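Local coordinates for conserved protein (Methanosarcina mazei, PDB 2NR4) that is of unknown function but binds flavin mononucleotide and belongs to a family related to the FMN-binding barrel proteins, at residues A[78-83]-A[115-120]. Sequence-based numbering, arbitrary orientation.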
ATOM      1  N   SER A  78      -9.531  11.467  10.046  1.00 20.18           N
ATOM      2  CA  SER A  78      -8.868  10.620   9.081  1.00 20.65           C
ATOM      3  C   SER A  78      -9.891   9.876   8.234  1.00 20.84           C
ATOM      4  O   SER A  78     -10.945   9.443   8.730  1.00 23.13           O
ATOM      5  CB  SER A  78      -7.997   9.587   9.838  1.00 19.82           C
ATOM      6  OG  SER A  78      -8.779   8.807  10.740  1.00 22.44           O
ATOM      7  N   ASN A  79      -9.567   9.663   6.969  1.00 19.48           N
ATOM      8  CA  ASN A  79     -10.320   8.797   6.053  1.00 19.12           C
ATOM      9  C   ASN A  79      -9.360   7.868   5.306  1.00 19.76           C
ATOM     10  O   ASN A  79      -8.523   8.343   4.512  1.00 18.71           O
ATOM     11  CB  ASN A  79     -11.057   9.617   4.996  1.00 19.50           C
ATOM     12  CG  ASN A  79     -12.068  10.581   5.634  1.00 19.89           C
ATOM     13  OD1 ASN A  79     -13.227  10.216   5.844  1.00 22.47           O
ATOM     14  ND2 ASN A  79     -11.606  11.772   6.015  1.00 20.86           N
ATOM     15  N   VAL A  80      -9.521   6.575   5.531  1.00 19.78           N
ATOM     16  CA  VAL A  80      -8.695   5.571   4.817  1.00 21.60           C
ATOM     17  C   VAL A  80      -9.275   5.364   3.436  1.00 22.34           C
ATOM     18  O   VAL A  80     -10.467   5.046   3.293  1.00 24.13           O
ATOM     19  CB  VAL A  80      -8.584   4.207   5.578  1.00 21.67           C
ATOM     20  CG1 VAL A  80      -7.851   3.178   4.685  1.00 20.77           C
ATOM     21  CG2 VAL A  80      -7.877   4.404   6.936  1.00 22.95           C
ATOM     22  N   VAL A  81      -8.443   5.579   2.431  1.00 22.96           N
ATOM     23  CA  VAL A  81      -8.853   5.525   1.035  1.00 24.58           C
ATOM     24  C   VAL A  81      -7.825   4.658   0.274  1.00 24.99           C
ATOM     25  O   VAL A  81      -6.614   4.896   0.373  1.00 25.51           O
ATOM     26  CB  VAL A  81      -8.921   6.987   0.506  1.00 24.45           C
ATOM     27  CG1 VAL A  81      -8.809   7.062  -1.043  1.00 25.08           C
ATOM     28  CG2 VAL A  81     -10.154   7.753   1.118  1.00 26.13           C
ATOM     29  N   TYR A  82      -8.311   3.670  -0.481  1.00 24.00           N
ATOM     30  CA  TYR A  82      -7.441   2.833  -1.337  1.00 25.34           C
ATOM     31  C   TYR A  82      -7.560   3.240  -2.810  1.00 25.26           C
ATOM     32  O   TYR A  82      -6.848   2.724  -3.646  1.00 26.63           O
ATOM     33  CB  TYR A  82      -7.815   1.342  -1.232  1.00 25.21           C
ATOM     34  CG  TYR A  82      -7.726   0.764   0.162  1.00 26.47           C
ATOM     35  CD1 TYR A  82      -6.729   1.149   1.032  1.00 26.86           C
ATOM     36  CD2 TYR A  82      -8.620  -0.210   0.577  1.00 24.00           C
ATOM     37  CE1 TYR A  82      -6.634   0.593   2.313  1.00 28.41           C
ATOM     38  CE2 TYR A  82      -8.542  -0.756   1.847  1.00 24.64           C
ATOM     39  CZ  TYR A  82      -7.552  -0.347   2.709  1.00 24.31           C
ATOM     40  OH  TYR A  82      -7.485  -0.878   3.976  1.00 26.72           O
ATOM     41  N   ASP A  83      -8.427   4.208  -3.097  1.00 25.26           N
ATOM     42  CA  ASP A  83      -8.662   4.675  -4.449  1.00 24.80           C
ATOM     43  C   ASP A  83      -7.688   5.797  -4.849  1.00 23.33           C
ATOM     44  O   ASP A  83      -7.719   6.877  -4.259  1.00 24.06           O
ATOM     45  CB  ASP A  83     -10.110   5.159  -4.525  1.00 25.06           C
ATOM     46  CG  ASP A  83     -10.485   5.677  -5.887  1.00 29.12           C
ATOM     47  OD1 ASP A  83      -9.785   5.391  -6.924  1.00 32.05           O
ATOM     48  OD2 ASP A  83     -11.525   6.376  -5.898  1.00 30.30           O
ATOM     49  N   GLU A 115     -16.874   7.703   0.715  1.00 27.42           N
ATOM     50  CA  GLU A 115     -16.088   6.613   0.148  1.00 28.36           C
ATOM     51  C   GLU A 115     -14.928   6.170   1.063  1.00 27.28           C
ATOM     52  O   GLU A 115     -14.118   5.338   0.669  1.00 26.62           O
ATOM     53  CB  GLU A 115     -15.572   6.997  -1.235  1.00 29.15           C
ATOM     54  CG  GLU A 115     -16.670   7.110  -2.323  1.00 35.43           C
ATOM     55  CD  GLU A 115     -17.580   5.878  -2.439  1.00 43.17           C
ATOM     56  OE1 GLU A 115     -17.095   4.720  -2.330  1.00 46.76           O
ATOM     57  OE2 GLU A 115     -18.800   6.065  -2.659  1.00 47.64           O
ATOM     58  N   ALA A 116     -14.862   6.697   2.281  1.00 26.27           N
ATOM     59  CA  ALA A 116     -13.875   6.202   3.252  1.00 25.83           C
ATOM     60  C   ALA A 116     -14.078   4.725   3.609  1.00 25.94           C
ATOM     61  O   ALA A 116     -15.203   4.248   3.807  1.00 25.36           O
ATOM     62  CB  ALA A 116     -13.893   7.039   4.514  1.00 25.76           C
ATOM     63  N   ILE A 117     -12.974   3.993   3.695  1.00 25.69           N
ATOM     64  CA  ILE A 117     -13.023   2.636   4.209  1.00 26.34           C
ATOM     65  C   ILE A 117     -13.314   2.656   5.711  1.00 25.53           C
ATOM     66  O   ILE A 117     -14.169   1.927   6.205  1.00 28.04           O
ATOM     67  CB  ILE A 117     -11.671   1.912   3.929  1.00 26.04           C
ATOM     68  CG1 ILE A 117     -11.300   1.960   2.417  1.00 28.67           C
ATOM     69  CG2 ILE A 117     -11.697   0.510   4.496  1.00 29.12           C
ATOM     70  CD1 ILE A 117     -12.212   1.205   1.533  1.00 30.85           C
ATOM     71  N   ALA A 118     -12.559   3.478   6.433  1.00 24.67           N
ATOM     72  CA  ALA A 118     -12.703   3.688   7.857  1.00 22.94           C
ATOM     73  C   ALA A 118     -12.383   5.155   8.172  1.00 23.51           C
ATOM     74  O   ALA A 118     -11.469   5.764   7.544  1.00 22.74           O
ATOM     75  CB  ALA A 118     -11.739   2.751   8.620  1.00 23.30           C
ATOM     76  N   TRP A 119     -13.095   5.730   9.148  1.00 22.54           N
ATOM     77  CA  TRP A 119     -12.867   7.146   9.534  1.00 22.80           C
ATOM     78  C   TRP A 119     -12.716   7.273  11.037  1.00 22.03           C
ATOM     79  O   TRP A 119     -13.269   6.442  11.804  1.00 23.33           O
ATOM     80  CB  TRP A 119     -13.979   8.080   8.967  1.00 22.85           C
ATOM     81  CG  TRP A 119     -15.363   7.652   9.344  1.00 24.01           C
ATOM     82  CD1 TRP A 119     -16.227   6.899   8.584  1.00 24.90           C
ATOM     83  CD2 TRP A 119     -16.033   7.901  10.595  1.00 23.50           C
ATOM     84  NE1 TRP A 119     -17.415   6.680   9.298  1.00 25.43           N
ATOM     85  CE2 TRP A 119     -17.314   7.286  10.522  1.00 25.36           C
ATOM     86  CE3 TRP A 119     -15.689   8.610  11.758  1.00 26.63           C
ATOM     87  CZ2 TRP A 119     -18.239   7.345  11.582  1.00 25.67           C
ATOM     88  CZ3 TRP A 119     -16.602   8.663  12.806  1.00 26.05           C
ATOM     89  CH2 TRP A 119     -17.857   8.012  12.713  1.00 26.42           C
ATOM     90  N   VAL A 120     -11.948   8.266  11.468  1.00 20.89           N
ATOM     91  CA  VAL A 120     -11.850   8.613  12.891  1.00 21.47           C
ATOM     92  C   VAL A 120     -11.962  10.121  12.973  1.00 22.21           C
ATOM     93  O   VAL A 120     -11.205  10.840  12.304  1.00 21.23           O
ATOM     94  CB  VAL A 120     -10.504   8.169  13.538  1.00 21.09           C
ATOM     95  CG1 VAL A 120     -10.492   8.497  15.059  1.00 24.36           C
ATOM     96  CG2 VAL A 120     -10.243   6.653  13.296  1.00 22.59           C
TER
HETATM   97  O   HOH W   1      -9.322   6.427   9.544  1.00 26.77           O
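Residues 78-83 and 115-120 run antiparallel: Ser-78 and Val-120 form a hydrogen-bonded pair, with Ser-78 N 2.9 Å from Val-120 O and Val-120 N returning a bond to Ser-78 O, and Asn-79 with Trp-119 follows as a non-hydrogen-bonded pair. Beyond this pair the backbone bonding continues through Val-80. Val-80 N reaches Ala-118 O at an N-H...O angle of 176°, and Ile-117 N donates to Val-80 O at 2.7 Å, so Val-80 is gripped through both its backbone polar atoms.

Ser-78 OG lies between its own backbone N and carbonyl carbon (chi1 58°), where it meets Val-120 CB at 3.3 Å and accepts a weak second bond from Val-120 N. A water accepts from Ser-78 OG, its oxygen 2.7 Å from that atom, and donates to Ala-118 O, which thus serves both the water and Val-80 N. On the sheet face carrying Asn-79 and Trp-119, the amide oxygen Asn-79 OD1 rests 3.5 Å from Ala-116 CB and also accepts from Leu-113 N, while ND2 donates to Ile-34 O; the amide is thereby fixed from both ends. Ile-117 CG1 sits over one face of the Tyr-82 ring, 4.2 Å from its centroid and 25° off the normal, a CH-pi contact displaced toward the rim. Ile-117 CB also packs against Val-80 CG1.

The pairing joins strand 75-79 to the start of strand 118-130 in the closed antiparallel barrel, strand 133-145 flanking the latter and strand 29-37 touching Ser-78 and Val-80. Asp-83 caps helix 84-92, and Tyr-82 OH bonds to Pro-154 O of the second subunit, carrying the contact from the barrel wall to the dimer interface.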